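Local coordinates for putative yopH targeting protein (Yersinia pestis, PDB 4GF3) that probably acts as a type III secretion chaperone that binds the effector phosphatase YopH and helps target it for secretion, at residues W36-A41 against A50-G55; V78-L83 against L90-L95. All coordinates share one frame; numbering follows the deposited sequence.

Contact 1. Residues W36-A41 against A50-G55; sequences WVVHLA and AFMRAG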
loop_
_atom_site.group_PDB
_atom_site.type_symbol
_atom_site.label_atom_id
_atom_site.label_comp_id
_atom_site.label_asym_id
_atom_site.label_seq_id
_atom_site.Cartn_x
_atom_site.Cartn_y
_atom_site.Cartn_z
ATOM N N TRP A 36 11.328 2.644 -0.789
ATOM C CA TRP A 36 10.139 2.130 -0.216
ATOM C C TRP A 36 9.354 1.332 -1.267
ATOM O O TRP A 36 9.292 1.686 -2.443
ATOM C CB TRP A 36 9.171 3.229 0.219
ATOM C CG TRP A 36 9.598 4.236 1.256
ATOM C CD1 TRP A 36 9.540 5.603 1.104
ATOM C CD2 TRP A 36 9.977 4.003 2.617
ATOM N NE1 TRP A 36 9.900 6.223 2.269
ATOM C CE2 TRP A 36 10.186 5.273 3.211
ATOM C CE3 TRP A 36 10.210 2.863 3.372
ATOM C CZ2 TRP A 36 10.607 5.431 4.531
ATOM C CZ3 TRP A 36 10.641 3.016 4.675
ATOM C CH2 TRP A 36 10.849 4.300 5.240
ATOM N N VAL A 37 8.622 0.348 -0.790
ATOM C CA VAL A 37 7.802 -0.470 -1.683
ATOM C C VAL A 37 6.410 -0.626 -1.117
ATOM O O VAL A 37 6.220 -1.109 -0.000
ATOM C CB VAL A 37 8.472 -1.873 -1.928
ATOM C CG1 VAL A 37 7.595 -2.695 -2.829
ATOM C CG2 VAL A 37 9.833 -1.722 -2.541
ATOM N N VAL A 38 5.401 -0.222 -1.903
ATOM C CA VAL A 38 4.052 -0.423 -1.563
ATOM C C VAL A 38 3.607 -1.599 -2.400
ATOM O O VAL A 38 3.684 -1.611 -3.618
ATOM C CB VAL A 38 3.163 0.810 -1.859
ATOM C CG1 VAL A 38 1.711 0.461 -1.751
ATOM C CG2 VAL A 38 3.411 1.945 -0.847
ATOM N N HIS A 39 3.102 -2.591 -1.703
ATOM C CA HIS A 39 2.592 -3.834 -2.302
ATOM C C HIS A 39 1.082 -3.797 -2.411
ATOM O O HIS A 39 0.371 -3.256 -1.547
ATOM C CB HIS A 39 2.973 -5.008 -1.407
ATOM C CG HIS A 39 4.439 -5.197 -1.275
ATOM N ND1 HIS A 39 5.191 -5.834 -2.235
ATOM C CD2 HIS A 39 5.311 -4.793 -0.314
ATOM C CE1 HIS A 39 6.451 -5.840 -1.856
ATOM N NE2 HIS A 39 6.541 -5.193 -0.708
ATOM N N LEU A 40 0.585 -4.366 -3.496
ATOM C CA LEU A 40 -0.841 -4.470 -3.797
ATOM C C LEU A 40 -1.208 -5.938 -4.036
ATOM O O LEU A 40 -0.543 -6.599 -4.764
ATOM C CB LEU A 40 -1.191 -3.736 -5.064
ATOM C CG LEU A 40 -0.701 -2.329 -5.028
ATOM C CD1 LEU A 40 -0.252 -1.896 -6.426
ATOM C CD2 LEU A 40 -1.804 -1.564 -4.365
ATOM N N ALA A 41 -2.298 -6.407 -3.447
ATOM C CA ALA A 41 -2.771 -7.772 -3.677
ATOM C C ALA A 41 -4.263 -7.922 -3.387
ATOM O O ALA A 41 -4.768 -7.283 -2.480
ATOM C CB ALA A 41 -2.013 -8.716 -2.794
ATOM N N ALA A 50 -3.234 -2.726 0.233
ATOM C CA ALA A 50 -2.044 -2.004 -0.103
ATOM C C ALA A 50 -1.241 -1.886 1.180
ATOM O O ALA A 50 -1.779 -1.593 2.279
ATOM C CB ALA A 50 -2.385 -0.638 -0.643
ATOM N N PHE A 51 0.019 -2.230 1.100
ATOM C CA PHE A 51 0.834 -2.308 2.342
ATOM C C PHE A 51 2.312 -2.128 2.096
ATOM O O PHE A 51 2.810 -2.387 0.973
ATOM C CB PHE A 51 0.554 -3.620 3.134
ATOM C CG PHE A 51 1.053 -4.861 2.481
ATOM C CD1 PHE A 51 2.331 -5.378 2.794
ATOM C CD2 PHE A 51 0.278 -5.526 1.552
ATOM C CE1 PHE A 51 2.792 -6.517 2.196
ATOM C CE2 PHE A 51 0.727 -6.705 0.992
ATOM C CZ PHE A 51 1.979 -7.201 1.316
ATOM N N MET A 52 3.018 -1.717 3.150
ATOM C CA MET A 52 4.463 -1.494 3.091
ATOM C C MET A 52 5.116 -1.799 4.446
ATOM O O MET A 52 4.502 -1.604 5.538
ATOM C CB MET A 52 4.780 -0.073 2.621
ATOM C CG MET A 52 4.414 1.050 3.541
ATOM S SD MET A 52 5.075 2.593 2.923
ATOM C CE MET A 52 6.815 2.486 3.321
ATOM N N ARG A 53 6.352 -2.270 4.382
ATOM C CA ARG A 53 7.196 -2.353 5.566
ATOM C C ARG A 53 7.899 -1.012 5.713
ATOM O O ARG A 53 8.545 -0.497 4.784
ATOM C CB ARG A 53 8.203 -3.506 5.482
ATOM C CG ARG A 53 9.083 -3.744 6.746
ATOM C CD ARG A 53 9.700 -5.149 6.698
ATOM N NE ARG A 53 10.616 -5.507 7.807
ATOM C CZ ARG A 53 11.930 -5.289 7.804
ATOM N NH1 ARG A 53 12.497 -4.649 6.784
ATOM N NH2 ARG A 53 12.694 -5.674 8.841
ATOM N N ALA A 54 7.779 -0.444 6.897
ATOM C CA ALA A 54 8.494 0.755 7.233
ATOM C C ALA A 54 9.641 0.445 8.246
ATOM O O ALA A 54 10.112 -0.724 8.353
ATOM C CB ALA A 54 7.497 1.783 7.751
ATOM N N GLY A 55 10.037 1.446 9.035
ATOM C CA GLY A 55 11.220 1.334 9.918
ATOM C C GLY A 55 10.926 0.684 11.251
ATOM O O GLY A 55 9.762 0.370 11.581
HETATM O O HOH W 1 7.445 -2.700 1.811
HETATM O O HOH W 2 9.205 -0.575 2.103
#

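Contact 2. Residues V78-L83 against L90-L95; sequences VIRCAL and LLWSQL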
loop_
_atom_site.group_PDB
_atom_site.type_symbol
_atom_site.label_atom_id
_atom_site.label_comp_id
_atom_site.label_asym_id
_atom_site.label_seq_id
_atom_site.Cartn_x
_atom_site.Cartn_y
_atom_site.Cartn_z
ATOM N N VAL A 78 -8.257 3.807 5.216
ATOM C CA VAL A 78 -7.694 4.169 6.505
ATOM C C VAL A 78 -6.390 3.370 6.647
ATOM O O VAL A 78 -6.293 2.200 6.253
ATOM C CB VAL A 78 -8.631 3.814 7.657
ATOM C CG1 VAL A 78 -7.932 4.060 9.008
ATOM C CG2 VAL A 78 -9.900 4.648 7.519
ATOM N N ILE A 79 -5.358 4.062 7.079
ATOM C CA ILE A 79 -4.070 3.404 7.233
ATOM C C ILE A 79 -3.975 2.782 8.627
ATOM O O ILE A 79 -4.117 3.494 9.641
ATOM C CB ILE A 79 -2.904 4.404 7.099
ATOM C CG1 ILE A 79 -2.898 5.140 5.743
ATOM C CG2 ILE A 79 -1.591 3.682 7.316
ATOM C CD1 ILE A 79 -3.071 4.242 4.525
ATOM N N ARG A 80 -3.737 1.486 8.689
ATOM C CA ARG A 80 -3.573 0.783 9.923
ATOM C C ARG A 80 -2.119 0.331 10.052
ATOM O O ARG A 80 -1.408 0.170 9.039
ATOM C CB ARG A 80 -4.468 -0.435 9.964
ATOM C CG ARG A 80 -5.945 -0.116 9.650
ATOM C CD ARG A 80 -6.554 0.778 10.719
ATOM N NE ARG A 80 -8.011 0.871 10.618
ATOM C CZ ARG A 80 -8.723 1.664 11.396
ATOM N NH1 ARG A 80 -8.100 2.471 12.298
ATOM N NH2 ARG A 80 -10.049 1.704 11.279
ATOM N N CYS A 81 -1.741 -0.035 11.278
ATOM C CA CYS A 81 -0.309 -0.318 11.577
ATOM C C CYS A 81 -0.209 -1.556 12.400
ATOM O O CYS A 81 -0.857 -1.655 13.422
ATOM C CB CYS A 81 0.367 0.833 12.298
ATOM S SG CYS A 81 0.084 2.509 11.622
ATOM N N ALA A 82 0.572 -2.510 11.922
ATOM C CA ALA A 82 0.942 -3.719 12.637
ATOM C C ALA A 82 2.444 -3.670 12.953
ATOM O O ALA A 82 3.197 -2.894 12.371
ATOM C CB ALA A 82 0.680 -4.958 11.790
ATOM N N LEU A 83 2.889 -4.570 13.807
ATOM C CA LEU A 83 4.320 -4.811 13.928
ATOM C C LEU A 83 4.660 -6.184 13.451
ATOM O O LEU A 83 4.013 -7.195 13.817
ATOM C CB LEU A 83 4.807 -4.687 15.378
ATOM C CG LEU A 83 4.720 -3.306 15.996
ATOM C CD1 LEU A 83 4.949 -3.464 17.480
ATOM C CD2 LEU A 83 5.751 -2.360 15.420
ATOM N N LEU A 90 4.486 -2.314 9.958
ATOM C CA LEU A 90 3.876 -2.772 8.721
ATOM C C LEU A 90 2.584 -1.967 8.575
ATOM O O LEU A 90 1.631 -2.151 9.353
ATOM C CB LEU A 90 3.565 -4.260 8.812
ATOM C CG LEU A 90 3.310 -5.010 7.481
ATOM C CD1 LEU A 90 3.376 -6.502 7.742
ATOM C CD2 LEU A 90 1.991 -4.641 6.816
ATOM N N LEU A 91 2.556 -1.110 7.555
ATOM C CA LEU A 91 1.505 -0.111 7.349
ATOM C C LEU A 91 0.605 -0.622 6.239
ATOM O O LEU A 91 1.092 -1.164 5.201
ATOM C CB LEU A 91 2.121 1.218 6.978
ATOM C CG LEU A 91 3.221 1.776 7.881
ATOM C CD1 LEU A 91 3.681 3.109 7.324
ATOM C CD2 LEU A 91 2.715 1.848 9.300
ATOM N N TRP A 92 -0.712 -0.528 6.420
ATOM C CA TRP A 92 -1.572 -1.218 5.520
ATOM C C TRP A 92 -2.971 -0.575 5.451
ATOM O O TRP A 92 -3.444 0.163 6.348
ATOM C CB TRP A 92 -1.699 -2.725 5.834
ATOM C CG TRP A 92 -2.320 -3.026 7.187
ATOM C CD1 TRP A 92 -1.639 -3.246 8.361
ATOM C CD2 TRP A 92 -3.718 -3.252 7.493
ATOM N NE1 TRP A 92 -2.503 -3.634 9.348
ATOM C CE2 TRP A 92 -3.790 -3.549 8.882
ATOM C CE3 TRP A 92 -4.930 -3.145 6.748
ATOM C CZ2 TRP A 92 -5.010 -3.806 9.524
ATOM C CZ3 TRP A 92 -6.128 -3.357 7.391
ATOM C CH2 TRP A 92 -6.155 -3.710 8.761
ATOM N N SER A 93 -3.586 -0.775 4.311
ATOM C CA SER A 93 -4.998 -0.370 4.143
ATOM C C SER A 93 -5.719 -1.476 3.380
ATOM O O SER A 93 -5.150 -2.133 2.468
ATOM C CB SER A 93 -5.177 0.974 3.394
ATOM O OG SER A 93 -6.536 1.394 3.462
ATOM N N GLN A 94 -6.975 -1.692 3.765
ATOM C CA GLN A 94 -7.813 -2.740 3.203
ATOM C C GLN A 94 -9.056 -2.106 2.588
ATOM O O GLN A 94 -9.716 -1.347 3.243
ATOM C CB GLN A 94 -8.172 -3.782 4.295
ATOM C CG GLN A 94 -8.971 -4.977 3.764
ATOM C CD GLN A 94 -8.987 -6.159 4.770
ATOM O OE1 GLN A 94 -8.035 -6.379 5.559
ATOM N NE2 GLN A 94 -10.035 -6.938 4.696
ATOM N N LEU A 95 -9.316 -2.406 1.333
ATOM C CA LEU A 95 -10.283 -1.716 0.506
ATOM C C LEU A 95 -11.137 -2.695 -0.329
ATOM O O LEU A 95 -10.687 -3.716 -0.818
ATOM C CB LEU A 95 -9.562 -0.785 -0.481
ATOM C CG LEU A 95 -8.622 0.265 0.145
ATOM C CD1 LEU A 95 -7.168 -0.049 -0.180
ATOM C CD2 LEU A 95 -9.038 1.670 -0.276
HETATM O O HOH W 3 -7.994 -0.084 6.132
#

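Contact 1. Residues W36-A41 against A50-G55
Met52 reaches across from its strand to Val37, Val38 and Trp36, and is worth following outward. Its CB sits 3.2 Å from the carbonyl O of Val37. With chi1 at 68°, CG lies between the backbone N and carbonyl carbon, and SD passes across Val38 at a slant, 4.2 Å from its CG2. A bend at chi3 (-76°) then carries CE against one face of the Trp36 indole, 3.4 Å from Trp36 CE3 and set toward the rim of the ring. The sulfur stands obliquely to the five-membered ring, a Met-aromatic contact in which the methyl does the closest touching.

On the opposite side of the sheet, His39 and Phe51 form an antiparallel hydrogen-bonded pair. His39 N gives an almost straight bond of 2.7 Å to Phe51 O, and Phe51 N answers to His39 O at 2.9 Å. The Phe51 ring lies with a face under His39 CB, a CH-pi contact of 3.7 Å from that carbon to the ring centroid. The two rings are only roughly parallel and slid apart, so they barely overlap. Toward the Trp36 end the strands diverge and two waters bridge them, one linking Val37 O to Arg53 N, the other Val37 N to Arg53 O.

This is the 36-42/47-56 hairpin of the CesT-family sheet. Helix 102-118 packs on the side of Val38, Ala50 and Met52, while His39 faces the chain of another protein, where an acidic side chain is hydrogen-bonded to His39 NE2. The chemistry therefore splits by face: apolar side chains meet the helix on one, with the Met-aromatic contact tying the strands together, whereas on the other His39, its CB resting on Phe51, presents its imidazole to another protein chain.

Contact 2. Residues V78-L83 against L90-L95
Arg80 and Trp92 face each other as an antiparallel hydrogen-bonded pair, and the backbone ladder runs from them toward Ala82 and Leu90. Arg80 N donates to Trp92 O in a nearly straight 2.7 Å bond, and Trp92 N returns one to Arg80 O. Ala82 and Leu90 repeat the pattern, with N to O distances of 2.8 Å from Ala82 N to Leu90 O and from Leu90 N to Ala82 O. Between these pairs, Cys81 and Leu91 make a non-hydrogen-bonded pair.

Where the ladder ends, a side chain and a water take over. Ser93 OG donates to Val78 O at 2.9 Å, approaching from well above the carbonyl plane rather than along a lone pair. A water also donates to Val78 O and accepts from Gln94 N, so this carbonyl takes two bonds.

Strands 80-83 and 88-96 form a beta hairpin at one margin of the antiparallel sheet of this CesT-family fold, strand 80-83 being outermost within this chain.

With chi1 at 63°, the Trp92 indole folds back across the neighbouring strand, and Arg80 CB sits over its six-membered ring, 3.6 Å from the centroid, as a CH-pi contact. CG continues over the same ring, 3.7 Å from Trp92 CH2. Beyond it a bend at chi2 (-65°) turns the chain off; the guanidinium stands at 58° to the indole, has Val78 CG1 over one of its faces, and hydrogen-bonds through NH2 to Leu71 O.

On the other side of the sheet Cys81 SG meets Leu91 CD2 at 3.6 Å in an apolar contact, while Ile79 reaches with CD1 to Ser93 CB, and Ile79 itself leans on Ser111 and Leu112 of helix 102-118.

Overall arrangement
Both contacts belong to a single antiparallel sheet ordered 28-32, 36-42, 47-56, 88-96, 80-83, and they come in series along the chain, separated by helix 60-68. Their centres lie about 9 Å apart because strands 47-56 and 88-96 are neighbours: Ala50 O with Ser93 N and Met52 O with Leu91 N are probable hydrogen bonds joining the two hairpins side by side. Helix 102-118 covers one face of both. On the other, Phe51 of contact 1 packs against Trp92 of contact 2. The chain of another protein lies mainly against contact 1 and, in contact 2, reaches Leu90 alone, consistent with a partner-binding role for this sheet.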